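Local coordinates for PDZ domain protein (Parabacteroides distasonis, PDB 4L8N) that is of unknown function but joins PDZ domains to a DUF4136 domain and binds a magnesium ion, at residues Pro36-Glu41 / Lys96-Lys101; Ile105-Leu110 / Tyr307-Ile312; Met116-Thr121 / Ala418-Pro423; Ala334-Arg339 / Val442-Thr447; Gly425-Thr430 / Pro446-Glu451. All coordinates share one frame; numbering follows the deposited sequence.

Contact 1: Pro36-Glu41 / Lys96-Lys101; sequences PYSSAE and KKDCKK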
# COMPACT_ATOMS: atom_id res chain seq x y z
N PRO A 36 24.89 21.44 10.39
CA PRO A 36 25.11 22.82 9.96
C PRO A 36 26.16 23.52 10.77
O PRO A 36 26.31 23.23 11.96
CB PRO A 36 23.74 23.49 10.18
CG PRO A 36 22.75 22.34 10.19
CD PRO A 36 23.50 21.21 10.82
N TYR A 37 26.89 24.43 10.13
CA TYR A 37 27.92 25.26 10.75
C TYR A 37 29.17 24.42 11.15
O TYR A 37 30.06 24.96 11.82
CB TYR A 37 27.33 26.05 11.95
CG TYR A 37 26.34 27.11 11.52
CD1 TYR A 37 26.77 28.26 10.87
CD2 TYR A 37 24.97 26.96 11.75
CE1 TYR A 37 25.87 29.24 10.46
CE2 TYR A 37 24.06 27.95 11.36
CZ TYR A 37 24.51 29.09 10.71
OH TYR A 37 23.66 30.07 10.25
N SER A 38 29.27 23.17 10.65
CA SER A 38 30.40 22.26 10.93
C SER A 38 31.51 22.37 9.87
O SER A 38 31.32 22.96 8.81
CB SER A 38 29.91 20.81 11.01
OG SER A 38 29.46 20.29 9.76
N SER A 39 32.66 21.76 10.17
CA SER A 39 33.81 21.75 9.28
C SER A 39 33.56 20.82 8.10
O SER A 39 33.94 21.16 6.99
CB SER A 39 35.08 21.38 10.03
OG SER A 39 35.40 22.36 11.01
N ALA A 40 32.90 19.67 8.34
CA ALA A 40 32.53 18.72 7.27
C ALA A 40 31.64 19.43 6.22
O ALA A 40 31.87 19.27 5.02
CB ALA A 40 31.81 17.53 7.87
N GLU A 41 30.70 20.28 6.68
CA GLU A 41 29.84 21.09 5.81
C GLU A 41 30.68 22.00 4.90
O GLU A 41 30.56 21.95 3.68
CB GLU A 41 28.85 21.93 6.63
CG GLU A 41 27.80 22.60 5.75
CD GLU A 41 26.85 23.55 6.47
OE1 GLU A 41 27.32 24.61 6.94
OE2 GLU A 41 25.64 23.25 6.50
N LYS A 96 38.16 18.79 8.71
CA LYS A 96 38.65 19.28 9.99
C LYS A 96 37.66 18.83 11.07
O LYS A 96 36.47 18.64 10.78
CB LYS A 96 38.87 20.81 9.97
CG LYS A 96 39.86 21.26 8.88
CD LYS A 96 40.46 22.66 9.07
CE LYS A 96 41.64 22.85 8.13
NZ LYS A 96 42.40 24.10 8.40
N LYS A 97 38.15 18.57 12.29
CA LYS A 97 37.30 18.10 13.38
C LYS A 97 36.65 19.27 14.11
O LYS A 97 37.17 20.39 14.08
CB LYS A 97 38.09 17.24 14.38
CG LYS A 97 37.55 15.82 14.53
CD LYS A 97 38.35 15.00 15.55
CE LYS A 97 39.56 14.28 15.00
NZ LYS A 97 40.31 13.58 16.07
N ASP A 98 35.52 18.99 14.75
CA ASP A 98 34.82 19.99 15.53
C ASP A 98 34.92 19.55 16.98
O ASP A 98 34.36 18.52 17.39
CB ASP A 98 33.38 20.21 15.03
CG ASP A 98 33.33 20.68 13.59
OD1 ASP A 98 34.02 21.69 13.27
OD2 ASP A 98 32.61 20.05 12.79
N CYS A 99 35.72 20.31 17.73
CA CYS A 99 36.06 20.01 19.10
C CYS A 99 35.50 21.04 20.05
O CYS A 99 35.33 22.20 19.68
CB CYS A 99 37.57 19.91 19.23
SG CYS A 99 38.39 19.09 17.84
N LYS A 100 35.21 20.60 21.27
CA LYS A 100 34.72 21.45 22.37
C LYS A 100 35.24 20.90 23.71
O LYS A 100 35.55 19.72 23.80
CB LYS A 100 33.18 21.54 22.37
CG LYS A 100 32.45 20.21 22.61
CD LYS A 100 30.96 20.40 22.94
CE LYS A 100 30.70 20.71 24.39
NZ LYS A 100 29.31 20.36 24.78
N LYS A 101 35.31 21.76 24.73
CA LYS A 101 35.73 21.32 26.06
C LYS A 101 34.60 20.48 26.69
O LYS A 101 33.43 20.76 26.44
CB LYS A 101 36.10 22.52 26.94
CG LYS A 101 37.39 23.22 26.49
CD LYS A 101 37.82 24.32 27.46
CE LYS A 101 38.46 23.79 28.73
NZ LYS A 101 38.09 24.62 29.91
O HOH W 1 37.01 21.36 7.04
O HOH W 2 33.45 18.46 10.84

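Contact 2: Ile105-Leu110 / Tyr307-Ile312; sequences ITEDQL and YNYTGI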
# COMPACT_ATOMS: atom_id res chain seq x y z
N ILE A 105 28.92 24.28 27.55
CA ILE A 105 27.51 24.31 27.16
C ILE A 105 27.47 25.37 26.09
O ILE A 105 27.83 26.53 26.35
CB ILE A 105 26.50 24.53 28.34
CG1 ILE A 105 26.59 23.42 29.41
CG2 ILE A 105 25.06 24.67 27.82
CD1 ILE A 105 26.29 21.91 28.94
N THR A 106 27.12 24.96 24.86
CA THR A 106 27.09 25.86 23.72
C THR A 106 25.73 26.52 23.59
O THR A 106 24.73 26.02 24.12
CB THR A 106 27.45 25.11 22.43
OG1 THR A 106 26.40 24.21 22.10
CG2 THR A 106 28.76 24.38 22.51
N GLU A 107 25.69 27.63 22.84
CA GLU A 107 24.47 28.36 22.55
C GLU A 107 23.51 27.48 21.72
O GLU A 107 22.31 27.61 21.87
CB GLU A 107 24.77 29.68 21.83
CG GLU A 107 25.42 30.71 22.75
CD GLU A 107 25.89 31.97 22.04
OE1 GLU A 107 26.35 31.88 20.88
OE2 GLU A 107 25.78 33.05 22.65
N ASP A 108 24.05 26.54 20.93
CA ASP A 108 23.23 25.58 20.16
C ASP A 108 22.47 24.66 21.15
O ASP A 108 21.26 24.43 20.99
CB ASP A 108 24.12 24.77 19.20
CG ASP A 108 23.40 23.68 18.45
OD1 ASP A 108 22.77 24.00 17.40
OD2 ASP A 108 23.46 22.50 18.89
N GLN A 109 23.17 24.19 22.20
CA GLN A 109 22.57 23.33 23.21
C GLN A 109 21.47 24.08 23.98
O GLN A 109 20.36 23.58 24.09
CB GLN A 109 23.65 22.78 24.16
CG GLN A 109 24.61 21.79 23.50
CD GLN A 109 25.75 21.44 24.43
OE1 GLN A 109 26.68 22.23 24.65
NE2 GLN A 109 25.69 20.27 25.03
N LEU A 110 21.78 25.32 24.44
CA LEU A 110 20.87 26.19 25.19
C LEU A 110 19.64 26.60 24.37
O LEU A 110 18.54 26.70 24.93
CB LEU A 110 21.61 27.43 25.70
CG LEU A 110 22.66 27.21 26.79
CD1 LEU A 110 23.67 28.32 26.81
CD2 LEU A 110 22.03 27.02 28.17
N TYR A 307 18.59 30.80 16.46
CA TYR A 307 18.99 31.41 17.71
C TYR A 307 19.96 32.55 17.46
O TYR A 307 20.58 32.61 16.40
CB TYR A 307 19.58 30.38 18.68
CG TYR A 307 20.88 29.71 18.25
CD1 TYR A 307 20.87 28.58 17.44
CD2 TYR A 307 22.11 30.14 18.74
CE1 TYR A 307 22.05 27.95 17.05
CE2 TYR A 307 23.29 29.49 18.40
CZ TYR A 307 23.26 28.40 17.54
OH TYR A 307 24.41 27.75 17.18
N ASN A 308 20.09 33.46 18.44
CA ASN A 308 21.09 34.54 18.43
C ASN A 308 22.41 33.92 18.85
O ASN A 308 22.52 33.36 19.95
CB ASN A 308 20.72 35.70 19.38
CG ASN A 308 19.85 36.80 18.81
OD1 ASN A 308 19.72 37.03 17.60
ND2 ASN A 308 19.27 37.55 19.71
N TYR A 309 23.40 33.98 17.94
CA TYR A 309 24.73 33.44 18.13
C TYR A 309 25.75 34.54 18.45
O TYR A 309 25.88 35.52 17.70
CB TYR A 309 25.14 32.69 16.87
CG TYR A 309 26.58 32.23 16.85
CD1 TYR A 309 26.99 31.12 17.59
CD2 TYR A 309 27.54 32.89 16.09
CE1 TYR A 309 28.31 30.69 17.59
CE2 TYR A 309 28.86 32.45 16.05
CZ TYR A 309 29.24 31.36 16.81
OH TYR A 309 30.54 30.91 16.78
N THR A 310 26.52 34.34 19.54
CA THR A 310 27.61 35.22 19.99
C THR A 310 28.95 34.44 19.93
O THR A 310 29.99 35.03 19.68
CB THR A 310 27.36 35.79 21.38
OG1 THR A 310 27.56 34.76 22.35
CG2 THR A 310 26.00 36.45 21.55
N GLY A 311 28.90 33.13 20.17
CA GLY A 311 30.08 32.28 20.15
C GLY A 311 30.58 31.87 21.51
O GLY A 311 31.60 31.19 21.60
N ILE A 312 29.87 32.28 22.59
CA ILE A 312 30.24 31.97 23.98
C ILE A 312 29.76 30.57 24.35
O ILE A 312 28.63 30.18 24.05
CB ILE A 312 29.68 33.05 24.99
CG1 ILE A 312 30.21 34.47 24.69
CG2 ILE A 312 29.96 32.68 26.46
CD1 ILE A 312 29.26 35.63 25.16

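Contact 3: Met116-Thr121 / Ala418-Pro423; sequences MYSLET and APYINP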
# COMPACT_ATOMS: atom_id res chain seq x y z
N MSE A 116 11.07 26.43 24.27
CA MSE A 116 9.70 26.83 24.43
C MSE A 116 9.54 28.34 24.54
O MSE A 116 8.42 28.83 24.45
CB MSE A 116 9.03 26.05 25.52
CG MSE A 116 8.57 24.70 24.97
SE MSE A 116 7.92 23.58 26.35
CE MSE A 116 8.63 21.80 25.66
N TYR A 117 10.65 29.09 24.54
CA TYR A 117 10.58 30.53 24.39
C TYR A 117 10.11 30.82 22.95
O TYR A 117 9.39 31.79 22.70
CB TYR A 117 11.96 31.17 24.59
CG TYR A 117 12.49 31.34 26.00
CD1 TYR A 117 11.65 31.70 27.04
CD2 TYR A 117 13.86 31.33 26.25
CE1 TYR A 117 12.14 31.95 28.33
CE2 TYR A 117 14.37 31.59 27.52
CZ TYR A 117 13.51 31.88 28.56
OH TYR A 117 14.01 32.09 29.82
N SER A 118 10.56 29.94 22.00
CA SER A 118 10.29 30.11 20.58
C SER A 118 10.10 28.79 19.82
O SER A 118 10.96 28.43 19.00
CB SER A 118 11.41 30.90 19.94
OG SER A 118 11.01 31.35 18.66
N LEU A 119 8.95 28.10 20.03
CA LEU A 119 8.63 26.84 19.32
C LEU A 119 8.47 27.08 17.83
O LEU A 119 8.71 26.18 17.03
CB LEU A 119 7.36 26.17 19.87
CG LEU A 119 7.50 25.34 21.13
CD1 LEU A 119 6.20 24.60 21.42
CD2 LEU A 119 8.61 24.31 21.02
N GLU A 120 8.07 28.30 17.47
CA GLU A 120 7.89 28.84 16.13
C GLU A 120 9.15 28.71 15.32
O GLU A 120 9.08 28.59 14.10
CB GLU A 120 7.53 30.33 16.23
CG GLU A 120 6.11 30.59 16.69
CD GLU A 120 5.89 30.81 18.17
OE1 GLU A 120 6.70 30.32 19.00
OE2 GLU A 120 4.88 31.46 18.51
N THR A 121 10.32 28.77 15.99
CA THR A 121 11.61 28.72 15.31
C THR A 121 12.40 27.46 15.64
O THR A 121 13.21 27.04 14.81
CB THR A 121 12.45 29.97 15.66
OG1 THR A 121 12.77 29.99 17.06
CG2 THR A 121 11.78 31.27 15.26
N ALA A 418 12.99 37.78 18.32
CA ALA A 418 11.55 37.52 18.31
C ALA A 418 10.79 38.59 19.11
O ALA A 418 11.22 38.91 20.23
CB ALA A 418 11.27 36.14 18.87
N PRO A 419 9.66 39.15 18.60
CA PRO A 419 8.96 40.23 19.33
C PRO A 419 8.16 39.73 20.55
O PRO A 419 7.78 40.55 21.40
CB PRO A 419 8.06 40.83 18.25
CG PRO A 419 7.74 39.68 17.38
CD PRO A 419 9.03 38.92 17.28
N TYR A 420 7.89 38.40 20.63
CA TYR A 420 7.26 37.77 21.80
C TYR A 420 8.29 37.58 22.97
O TYR A 420 7.93 37.07 24.02
CB TYR A 420 6.55 36.46 21.43
CG TYR A 420 7.30 35.55 20.48
CD1 TYR A 420 8.27 34.67 20.95
CD2 TYR A 420 6.99 35.52 19.13
CE1 TYR A 420 8.92 33.79 20.10
CE2 TYR A 420 7.65 34.65 18.26
CZ TYR A 420 8.61 33.78 18.75
OH TYR A 420 9.28 32.94 17.89
N ILE A 421 9.56 37.98 22.77
CA ILE A 421 10.61 37.93 23.80
C ILE A 421 11.17 39.36 23.97
O ILE A 421 11.19 39.86 25.09
CB ILE A 421 11.76 36.88 23.53
CG1 ILE A 421 11.23 35.45 23.32
CG2 ILE A 421 12.84 36.93 24.60
CD1 ILE A 421 10.54 34.76 24.52
N ASN A 422 11.62 39.99 22.87
CA ASN A 422 12.20 41.33 22.85
C ASN A 422 11.37 42.27 21.97
O ASN A 422 11.60 42.36 20.75
CB ASN A 422 13.65 41.29 22.40
CG ASN A 422 14.34 42.63 22.40
OD1 ASN A 422 14.03 43.52 23.21
ND2 ASN A 422 15.28 42.83 21.48
N PRO A 423 10.41 43.02 22.59
CA PRO A 423 9.57 43.94 21.79
C PRO A 423 10.38 45.10 21.20
O PRO A 423 10.20 45.38 20.01
CB PRO A 423 8.50 44.40 22.78
CG PRO A 423 9.09 44.17 24.11
CD PRO A 423 10.05 43.04 24.02

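Contact 4: Ala334-Arg339 / Val442-Thr447; sequences AGIRPR and VIIRPT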
# COMPACT_ATOMS: atom_id res chain seq x y z
N ALA A 334 33.99 41.28 19.74
CA ALA A 334 33.63 42.20 20.83
C ALA A 334 34.70 42.20 21.93
O ALA A 334 34.70 43.11 22.76
CB ALA A 334 32.28 41.81 21.42
N GLY A 335 35.57 41.20 21.93
CA GLY A 335 36.66 41.10 22.89
C GLY A 335 36.43 40.22 24.11
O GLY A 335 37.20 40.30 25.08
N ILE A 336 35.38 39.39 24.10
CA ILE A 336 35.11 38.46 25.20
C ILE A 336 36.16 37.36 25.11
O ILE A 336 36.50 36.95 24.00
CB ILE A 336 33.65 37.92 25.14
CG1 ILE A 336 32.61 39.07 25.17
CG2 ILE A 336 33.36 36.84 26.21
CD1 ILE A 336 32.58 39.92 26.44
N ARG A 337 36.70 36.92 26.24
CA ARG A 337 37.71 35.87 26.19
C ARG A 337 37.41 34.75 27.23
O ARG A 337 36.73 35.04 28.21
CB ARG A 337 39.14 36.47 26.40
CG ARG A 337 39.64 37.38 25.26
CD ARG A 337 39.83 36.70 23.89
NE ARG A 337 40.34 37.64 22.88
CZ ARG A 337 39.58 38.33 22.03
NH1 ARG A 337 38.27 38.16 22.00
NH2 ARG A 337 40.14 39.19 21.18
N PRO A 338 37.92 33.49 27.04
CA PRO A 338 37.67 32.44 28.05
C PRO A 338 38.08 32.84 29.46
O PRO A 338 38.95 33.70 29.63
CB PRO A 338 38.53 31.27 27.56
CG PRO A 338 38.64 31.48 26.10
CD PRO A 338 38.72 32.96 25.91
N ARG A 339 37.42 32.23 30.47
CA ARG A 339 37.62 32.47 31.92
C ARG A 339 36.98 33.81 32.38
O ARG A 339 37.03 34.12 33.58
CB ARG A 339 39.11 32.35 32.35
N VAL A 442 30.19 45.32 27.12
CA VAL A 442 30.33 45.28 25.68
C VAL A 442 28.96 44.96 25.06
O VAL A 442 28.17 44.21 25.64
CB VAL A 442 31.48 44.33 25.21
CG1 VAL A 442 31.08 42.86 25.22
CG2 VAL A 442 32.03 44.75 23.85
N ILE A 443 28.66 45.59 23.92
CA ILE A 443 27.40 45.38 23.22
C ILE A 443 27.68 44.41 22.10
O ILE A 443 28.50 44.70 21.22
CB ILE A 443 26.73 46.68 22.72
CG1 ILE A 443 26.83 47.87 23.71
CG2 ILE A 443 25.32 46.42 22.25
CD1 ILE A 443 26.39 47.66 25.19
N ILE A 444 27.03 43.23 22.15
CA ILE A 444 27.25 42.22 21.15
C ILE A 444 26.05 42.15 20.24
O ILE A 444 24.97 41.82 20.71
CB ILE A 444 27.59 40.83 21.78
CG1 ILE A 444 28.86 40.92 22.67
CG2 ILE A 444 27.76 39.78 20.68
CD1 ILE A 444 29.29 39.61 23.39
N ARG A 445 26.22 42.49 18.96
CA ARG A 445 25.13 42.29 18.03
C ARG A 445 25.29 40.87 17.52
O ARG A 445 26.31 40.56 16.89
CB ARG A 445 25.04 43.31 16.89
CG ARG A 445 23.73 43.08 16.14
CD ARG A 445 23.50 44.05 15.02
NE ARG A 445 22.90 45.29 15.48
CZ ARG A 445 21.60 45.53 15.53
NH1 ARG A 445 20.73 44.60 15.16
NH2 ARG A 445 21.16 46.70 15.95
N PRO A 446 24.37 39.96 17.85
CA PRO A 446 24.55 38.58 17.42
C PRO A 446 24.22 38.40 15.96
O PRO A 446 23.59 39.27 15.32
CB PRO A 446 23.55 37.80 18.31
CG PRO A 446 23.02 38.78 19.30
CD PRO A 446 23.12 40.10 18.63
N THR A 447 24.64 37.25 15.45
CA THR A 447 24.31 36.82 14.11
C THR A 447 23.22 35.79 14.30
O THR A 447 23.14 35.16 15.36
CB THR A 447 25.53 36.32 13.35
OG1 THR A 447 26.23 35.36 14.14
CG2 THR A 447 26.44 37.46 12.92

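Contact 5: Gly425-Thr430 / Pro446-Glu451; sequences GNNACT and PTIRSE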
# COMPACT_ATOMS: atom_id res chain seq x y z
N GLY A 425 13.05 47.39 19.24
CA GLY A 425 13.63 47.17 17.91
C GLY A 425 15.14 47.12 17.88
O GLY A 425 15.78 47.68 16.97
N ASN A 426 15.73 46.44 18.88
CA ASN A 426 17.17 46.36 19.03
C ASN A 426 17.59 44.96 19.46
O ASN A 426 17.46 44.59 20.64
CB ASN A 426 17.64 47.42 20.04
CG ASN A 426 19.13 47.44 20.23
OD1 ASN A 426 19.90 47.43 19.27
ND2 ASN A 426 19.54 47.45 21.50
N ASN A 427 18.15 44.21 18.49
CA ASN A 427 18.65 42.86 18.69
C ASN A 427 20.05 42.85 19.36
O ASN A 427 20.49 41.80 19.80
CB ASN A 427 18.66 42.09 17.36
CG ASN A 427 18.80 40.59 17.51
OD1 ASN A 427 18.17 39.97 18.37
ND2 ASN A 427 19.64 39.97 16.69
N ALA A 428 20.69 44.01 19.52
CA ALA A 428 22.00 44.11 20.19
C ALA A 428 21.86 43.87 21.71
O ALA A 428 21.04 44.51 22.37
CB ALA A 428 22.63 45.45 19.90
N CYS A 429 22.65 42.93 22.24
CA CYS A 429 22.61 42.51 23.65
C CYS A 429 23.79 43.08 24.40
O CYS A 429 24.90 43.14 23.87
CB CYS A 429 22.57 40.99 23.75
SG CYS A 429 21.38 40.20 22.61
N THR A 430 23.54 43.50 25.64
CA THR A 430 24.56 44.07 26.52
C THR A 430 25.12 42.98 27.40
O THR A 430 24.37 42.32 28.11
CB THR A 430 23.96 45.24 27.34
OG1 THR A 430 23.56 46.29 26.45
CG2 THR A 430 24.92 45.79 28.37
N PRO A 446 24.37 39.96 17.85
CA PRO A 446 24.55 38.58 17.42
C PRO A 446 24.22 38.40 15.96
O PRO A 446 23.59 39.27 15.32
CB PRO A 446 23.55 37.80 18.31
CG PRO A 446 23.02 38.78 19.30
CD PRO A 446 23.12 40.10 18.63
N THR A 447 24.64 37.25 15.45
CA THR A 447 24.31 36.82 14.11
C THR A 447 23.22 35.79 14.30
O THR A 447 23.14 35.16 15.36
CB THR A 447 25.53 36.32 13.35
OG1 THR A 447 26.23 35.36 14.14
CG2 THR A 447 26.44 37.46 12.92
N ILE A 448 22.36 35.66 13.32
CA ILE A 448 21.24 34.76 13.46
C ILE A 448 21.60 33.45 12.76
O ILE A 448 21.88 33.41 11.55
CB ILE A 448 19.93 35.44 12.96
CG1 ILE A 448 19.56 36.62 13.91
CG2 ILE A 448 18.79 34.45 12.84
CD1 ILE A 448 18.32 37.45 13.54
N ARG A 449 21.68 32.40 13.58
CA ARG A 449 21.98 31.08 13.06
C ARG A 449 20.66 30.46 12.83
O ARG A 449 19.84 30.39 13.74
CB ARG A 449 22.86 30.25 14.01
CG ARG A 449 24.30 30.62 13.92
CD ARG A 449 25.17 29.53 14.47
NE ARG A 449 26.58 29.81 14.17
CZ ARG A 449 27.58 28.98 14.44
NH1 ARG A 449 27.36 27.81 15.02
NH2 ARG A 449 28.83 29.32 14.13
N SER A 450 20.40 30.12 11.58
CA SER A 450 19.18 29.47 11.12
C SER A 450 19.56 28.18 10.45
O SER A 450 20.60 28.12 9.75
CB SER A 450 18.41 30.37 10.18
OG SER A 450 17.07 30.45 10.62
N GLU A 451 18.79 27.12 10.71
CA GLU A 451 19.05 25.79 10.18
C GLU A 451 17.79 24.94 10.16
O GLU A 451 16.95 25.01 11.06
CB GLU A 451 20.19 25.05 10.96
CG GLU A 451 20.15 25.17 12.48
CD GLU A 451 21.16 24.35 13.28
OE1 GLU A 451 20.89 23.15 13.52
OE2 GLU A 451 22.18 24.93 13.73

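Contact 1: Pro36-Glu41 / Lys96-Lys101
The carboxylate oxygen OD2 of D98 is gripped by two main donors: the backbone amide of S39, with N at 3.1 Å from OD2, and a water 2.7 Å from OD2. The N-H...O hydrogen bond is nearly straight, 169° at the hydrogen, and lies on the syn lone pair of OD2. A bond from the same S39 N to OD1 is weak, so the amide belongs mainly to OD2. The second oxygen, OD1, takes the S39 hydroxyl, whose OG lies 2.7 Å from OD1 on the syn side, 25° out of the carboxylate plane. S39 can present amide and hydroxyl together because its OG stands beside its own backbone N (chi1 -65°), and this pair of donors fixes the rotation of the carboxylate. The bridging water also accepts from A40 N at 2.8 Å and donates to K96 O at 3.0 Å, linking the next amide of the helix start to K96 and D98. A second water links S39 O to K96 N. S39 CB lies 3.2 Å from K96 O. One residue earlier, S38 is the N-cap: its OG bonds I35 O and accepts a weak capping bond from E41 N. D98 thus holds S39 directly and A40 through a water at the start of a capped helix, where the helix dipole probably favours its negative charge. The helix is the short 39-43 of the N-terminal PDZ domain, beside the antiparallel sheet in which strand 91-101 pairs with strand 8-18; A40 packs on F14 of that neighbour, and D98 bonds R11 through the backbone.

Contact 2: Ile105-Leu110 / Tyr307-Ile312
E107 sends its side chain straight out to T310 and G311: CG stands beside the backbone N (chi1 -71°), the chain beyond runs extended (chi2 173°), and the E107 and T310 side chains cross at about a right angle. OE1 accepts two amides there. T310 N lies 2.8 Å from OE1, on the syn lone pair of that oxygen, whereas G311 N, 2.9 Å from OE1, comes from above the carboxylate plane, 41° out of it. OE2 accepts a hydrogen bond from T310 OG1, modelled very short and of doubtful exact length. Y413 OH gives OE2 a further partner, so the buried charge is well supplied with donors. E107 is the first residue of helix 107-113, which opens with a capping box: T106 OG1 accepts from Q109 N, and Q109 OE1 accepts from T106 N. The helix start lies against the end of strand 298-309. Y307 leans on the first turn from the strand. Its CE2 touches E107 CB at 3.7 Å, and E107 O lies over one face toward the rim. D108 adds an off-centre CH-pi contact, CA lying 4.3 Å from the centroid of the Y307 ring, while D108 CB packs 3.6 Å from Y307 OH.

Contact 3: Met116-Thr121 / Ala418-Pro423
Polar contact centres on Y420 OH, which meets S118 OG at the ring's edge and close to its plane. The two hydroxyls are hydrogen-bonded, though the modelled 2.5 Å between S118 OG and Y420 OH is very short and its exact value doubtful; either could donate. S118 OG is also bonded to T121 OG1 at 2.7 Å, giving a row of three hydroxyls. S118 reaches the tyrosine because its OG is turned anti to its backbone N (chi1 -166°). Nearby, Y117 O lies 3.3 Å from Y420 CE1, and this carbonyl accepts from W390 NE1. Flat groups overlap next. The bent E120 side chain lays its carboxylate over one face of the Y420 ring, the planes 15° apart and E120 CD 4.1 Å from Y420 CZ; its OE2 is held by the backbone N of W390. A418 CB covers the opposite face. E120 CB also comes within 3.6 Å of Y420 OH. Apolar packing is carried by I421, whose CD1 touches Y117 CB at 3.9 Å as the two side chains cross at about a right angle. Each segment contains a tight turn: T121 N bonds back to S118 O, and I421 N and N422 N both bond back to A418 O. By their backbone angles 418-421 is a type I turn, while 118-121 is nearer type III: a buried turn-against-turn contact that joins the loop before strand 123-135 to the loop before strand 429-435.

Contact 4: Ala334-Arg339 / Val442-Thr447
The CA atoms of A334 and I444 face each other at 6.4 Å, where the turn after helix 330-333 passes strand 438-456 without any hydrogen bond between the two segments. G335, with positive phi of 97°, ends the helix in a Schellman motif and reverses the chain after A334; A334 and I336 on either side of it both point at the strand. V442 and I444, two apart on the strand, answer them. A334 CB nestles between their branches, 3.8 Å from V442 CG2 and 3.7 Å from I444 CG1, while A334 O lies 3.3 Å from V442 CG2. I336 enters obliquely. Its CD1 meets V442 CG1 at 3.5 Å and its CG1 meets I444 CD1 at 3.8 Å. V442 can touch both partners because its CG2, anti to the backbone N, turns to A334 and its CG1, between N and the carbonyl carbon, turns to I336. I444 reaches I336 through an extended tail (chi2 179°). The contact probably lies within the C-terminal PDZ domain: A331 of helix 330-333 packs on I336 and I444, and I433 and F431 come from strand 429-435, which pairs with V442 and I444 through backbone bonds.

Contact 5: Gly425-Thr430 / Pro446-Glu451
P446 and N427 account for most of the buried surface, meeting where the beta hairpin of strands 429-435 and 438-456 opens at its base. The last backbone bonding of the hairpin near here joins C429 to I444; beyond it the chains part, and P446, which has no amide hydrogen to offer, meets the loop before strand 429-435 through its ring. No hydrogen bond crosses between the two segments. N427 touches P446 with both its backbone and its side chain. Its carboxamide approaches the ring, ND2 standing 4.0 Å from P446 CD as the side chain crosses the ring obliquely. N427 CG lies anti to the backbone N (chi1 -164°), which carries the carboxamide out toward the strand. That carboxamide is held by strand 298-309, where N308 ND2 donates to N427 OD1; N308 also packs on P446, so three elements meet at this point. Two residues on from the proline, the end of I448 comes nearer, CD1 4.2 Å from N427 ND2, and F417 adds to the packing on both I448 and N427. T447 and R449, flanking I448, pair through the backbone with Y309 and Y307, so strand 438-456 has changed partners from hairpin to strand 298-309. C429 adds to the proline's surroundings: its SG, placed beside its backbone N (chi1 -45°), rests against P446 CG at 4.0 Å, while N427 O lies 3.3 Å from P446 CD.

Strand 438-456 threads through most of the set: contacts 4 and 5 share P446 and T447, their centres 12 Å apart, and a probable hydrogen bond, Y309 N to T447 O 2.8 Å, brings in contact 2. Contact 2 also meets contact 5 where N308 ND2 lies 3.0 Å from N427 OD1. Contact 1, in the N-terminal PDZ domain, reaches contact 2 through K100 NZ, 3.2 Å from Q109 OE1, and contact 5 through Y37, which makes a cation-pi contact with R449. Contact 3 does not touch contact 2, their nearest atoms being about 6 Å apart, but runs in sequence into contact 5. All five lie away from the magnesium-binding residues E239 and D270.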